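Local coordinates for DNA/pantothenate metabolism flavoprotein (Streptomyces sparsogenes DSM 40356, PDB 7CFU), which probably catalyses the oxidative decarboxylation of a cysteine residue during biosynthesis of a peptide natural product, using bound flavin mononucleotide, at residues L24-C29 and I53-T58. Sequence-based numbering, arbitrary orientation.
Sequences LLWGVC and IRTVMT. With FMN (flavin mononucleotide), chain Y.
W26 and T55 sit side by side in neighbouring parallel strands, 24-28 and 53-57, the first two in sequence of a Rossmann-like flavoprotein sheet, with 53-57 at its edge within this chain, joined by a beta-alpha-beta crossover through helix 37-48. Five backbone hydrogen bonds tie them together, from R54 N on L24 O to T58 N on V28 O. On the face with L24, W26 and V28, the indole is the large bump. Its CG lies anti to the backbone N (chi1 180°), and the benzo side of the ring reaches a hollow between I53 and T55: W26 CE3 meets I53 CG2 at 3.9 Å, the methyl lying at the ring edge, while T55 CG2 lies oblique to the ring, 4.1 Å from W26 CE3. V37, V40 and L44 of the crossover helix pack on the same indole, and its NE1 bonds to L105 O.

On the face of L25, R54 and V56, G27 pairs with V56 and has no side chain to add bulk. There L25 CD1 leans over the second strand, 3.2 Å from R54 O and 4.0 Å from V56 CG2. Where the strands end, C29 SG rests against T58 CG2 near the FMN phosphate. T58 N-caps the following helix by accepting a bond from A61 N, and T58 OG1 donates to FMN O2P over 2.6 Å; an alanine here would probably leave the A61 amide without its cap and cost the phosphate this one bond to O2P.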
loop_
_atom_site.group_PDB
_atom_site.type_symbol
_atom_site.label_atom_id
_atom_site.label_comp_id
_atom_site.label_asym_id
_atom_site.label_seq_id
_atom_site.Cartn_x
_atom_site.Cartn_y
_atom_site.Cartn_z
ATOM N N LEU A 24 21.217 17.945 -27.972
ATOM C CA LEU A 24 22.099 17.577 -26.872
ATOM C C LEU A 24 21.361 16.656 -25.907
ATOM O O LEU A 24 20.361 17.057 -25.302
ATOM C CB LEU A 24 22.605 18.828 -26.151
ATOM C CG LEU A 24 23.391 18.638 -24.861
ATOM C CD1 LEU A 24 24.659 17.853 -25.136
ATOM C CD2 LEU A 24 23.733 19.992 -24.279
ATOM N N LEU A 25 21.850 15.424 -25.770
ATOM C CA LEU A 25 21.366 14.490 -24.762
ATOM C C LEU A 25 22.304 14.535 -23.562
ATOM O O LEU A 25 23.520 14.375 -23.712
ATOM C CB LEU A 25 21.272 13.071 -25.323
ATOM C CG LEU A 25 20.632 12.020 -24.410
ATOM C CD1 LEU A 25 19.209 12.394 -24.041
ATOM C CD2 LEU A 25 20.674 10.661 -25.076
ATOM N N TRP A 26 21.736 14.725 -22.377
ATOM C CA TRP A 26 22.489 15.057 -21.170
ATOM C C TRP A 26 22.154 14.064 -20.058
ATOM O O TRP A 26 21.043 14.087 -19.518
ATOM C CB TRP A 26 22.169 16.491 -20.758
ATOM C CG TRP A 26 22.841 17.008 -19.544
ATOM C CD1 TRP A 26 23.760 16.370 -18.763
ATOM C CD2 TRP A 26 22.622 18.289 -18.945
ATOM N NE1 TRP A 26 24.124 17.178 -17.708
ATOM C CE2 TRP A 26 23.446 18.364 -17.804
ATOM C CE3 TRP A 26 21.819 19.384 -19.271
ATOM C CZ2 TRP A 26 23.489 19.488 -16.989
ATOM C CZ3 TRP A 26 21.862 20.498 -18.460
ATOM C CH2 TRP A 26 22.691 20.543 -17.333
ATOM N N GLY A 27 23.109 13.206 -19.704
ATOM C CA GLY A 27 22.916 12.253 -18.611
ATOM C C GLY A 27 23.425 12.783 -17.278
ATOM O O GLY A 27 24.505 13.364 -17.200
ATOM N N VAL A 28 22.658 12.521 -16.214
ATOM C CA VAL A 28 22.962 13.029 -14.876
ATOM C C VAL A 28 23.061 11.846 -13.920
ATOM O O VAL A 28 22.111 11.065 -13.786
ATOM C CB VAL A 28 21.908 14.034 -14.371
ATOM C CG1 VAL A 28 22.285 14.535 -12.987
ATOM C CG2 VAL A 28 21.756 15.212 -15.323
ATOM N N CYS A 29 24.202 11.719 -13.249
ATOM C CA CYS A 29 24.408 10.644 -12.286
ATOM C C CYS A 29 24.326 11.193 -10.864
ATOM O O CYS A 29 24.332 12.404 -10.634
ATOM C CB CYS A 29 25.756 9.962 -12.527
ATOM S SG CYS A 29 25.967 9.316 -14.198
ATOM N N ILE A 53 17.441 20.225 -25.617
ATOM C CA ILE A 53 18.192 19.506 -24.594
ATOM C C ILE A 53 17.245 18.531 -23.909
ATOM O O ILE A 53 16.209 18.945 -23.382
ATOM C CB ILE A 53 18.815 20.464 -23.565
ATOM C CG1 ILE A 53 19.748 21.464 -24.245
ATOM C CG2 ILE A 53 19.545 19.683 -22.471
ATOM C CD1 ILE A 53 20.270 22.519 -23.308
ATOM N N ARG A 54 17.584 17.235 -23.934
ATOM C CA ARG A 54 16.842 16.201 -23.215
ATOM C C ARG A 54 17.753 15.524 -22.192
ATOM O O ARG A 54 18.916 15.229 -22.489
ATOM C CB ARG A 54 16.279 15.146 -24.172
ATOM C CG ARG A 54 15.258 15.678 -25.165
ATOM C CD ARG A 54 14.693 14.566 -26.039
ATOM N NE ARG A 54 13.653 15.072 -26.930
ATOM C CZ ARG A 54 12.371 15.214 -26.598
ATOM N NH1 ARG A 54 11.953 14.885 -25.381
ATOM N NH2 ARG A 54 11.504 15.688 -27.487
ATOM N N THR A 55 17.226 15.277 -20.991
ATOM C CA THR A 55 17.999 14.730 -19.883
ATOM C C THR A 55 17.571 13.310 -19.522
ATOM O O THR A 55 16.406 12.927 -19.670
ATOM C CB THR A 55 17.884 15.608 -18.638
ATOM O OG1 THR A 55 16.505 15.753 -18.285
ATOM C CG2 THR A 55 18.505 16.979 -18.883
ATOM N N VAL A 56 18.552 12.527 -19.074
ATOM C CA VAL A 56 18.361 11.198 -18.505
ATOM C C VAL A 56 19.029 11.186 -17.137
ATOM O O VAL A 56 20.202 11.561 -17.018
ATOM C CB VAL A 56 18.951 10.090 -19.403
ATOM C CG1 VAL A 56 18.712 8.709 -18.801
ATOM C CG2 VAL A 56 18.374 10.160 -20.789
ATOM N N MET A 57 18.282 10.796 -16.104
ATOM C CA MET A 57 18.804 10.695 -14.748
ATOM C C MET A 57 18.900 9.234 -14.327
ATOM O O MET A 57 18.009 8.432 -14.624
ATOM C CB MET A 57 17.923 11.441 -13.744
ATOM C CG MET A 57 17.732 12.920 -14.047
ATOM S SD MET A 57 16.802 13.702 -12.727
ATOM C CE MET A 57 18.077 13.960 -11.502
ATOM N N THR A 58 19.996 8.884 -13.660
ATOM C CA THR A 58 20.034 7.604 -12.980
ATOM C C THR A 58 19.036 7.615 -11.825
ATOM O O THR A 58 18.576 8.674 -11.381
ATOM C CB THR A 58 21.446 7.305 -12.460
ATOM O OG1 THR A 58 21.768 8.188 -11.370
ATOM C CG2 THR A 58 22.440 7.507 -13.565
HETATM N N1 FMN Y . 29.768 8.958 -6.212
HETATM C C2 FMN Y . 30.729 9.474 -7.048
HETATM O O2 FMN Y . 31.375 8.711 -7.749
HETATM N N3 FMN Y . 30.949 10.834 -7.110
HETATM C C4 FMN Y . 30.213 11.686 -6.312
HETATM O O4 FMN Y . 30.420 12.897 -6.361
HETATM C C4A FMN Y . 29.251 11.165 -5.455
HETATM N N5 FMN Y . 28.501 12.001 -4.658
HETATM C C5A FMN Y . 27.530 11.478 -3.828
HETATM C C6 FMN Y . 26.787 12.334 -3.031
HETATM C C7 FMN Y . 25.811 11.817 -2.192
HETATM C C7M FMN Y . 24.999 12.750 -1.329
HETATM C C8 FMN Y . 25.587 10.446 -2.139
HETATM C C8M FMN Y . 24.527 9.906 -1.210
HETATM C C9 FMN Y . 26.338 9.583 -2.935
HETATM C C9A FMN Y . 27.313 10.103 -3.780
HETATM N N10 FMN Y . 28.081 9.267 -4.576
HETATM C C10 FMN Y . 29.030 9.797 -5.417
HETATM C "C1'" FMN Y . 27.866 7.790 -4.560
HETATM C "C2'" FMN Y . 26.964 7.428 -5.728
HETATM O "O2'" FMN Y . 25.741 8.145 -5.637
HETATM C "C3'" FMN Y . 26.765 5.913 -5.761
HETATM O "O3'" FMN Y . 27.975 5.293 -6.145
HETATM C "C4'" FMN Y . 25.606 5.480 -6.672
HETATM O "O4'" FMN Y . 25.462 4.072 -6.617
HETATM C "C5'" FMN Y . 25.843 5.906 -8.110
HETATM O "O5'" FMN Y . 24.662 5.690 -8.858
HETATM P P FMN Y . 24.587 6.083 -10.411
HETATM O O1P FMN Y . 23.705 5.085 -11.122
HETATM O O2P FMN Y . 24.100 7.490 -10.489
HETATM O O3P FMN Y . 25.950 6.019 -11.074
#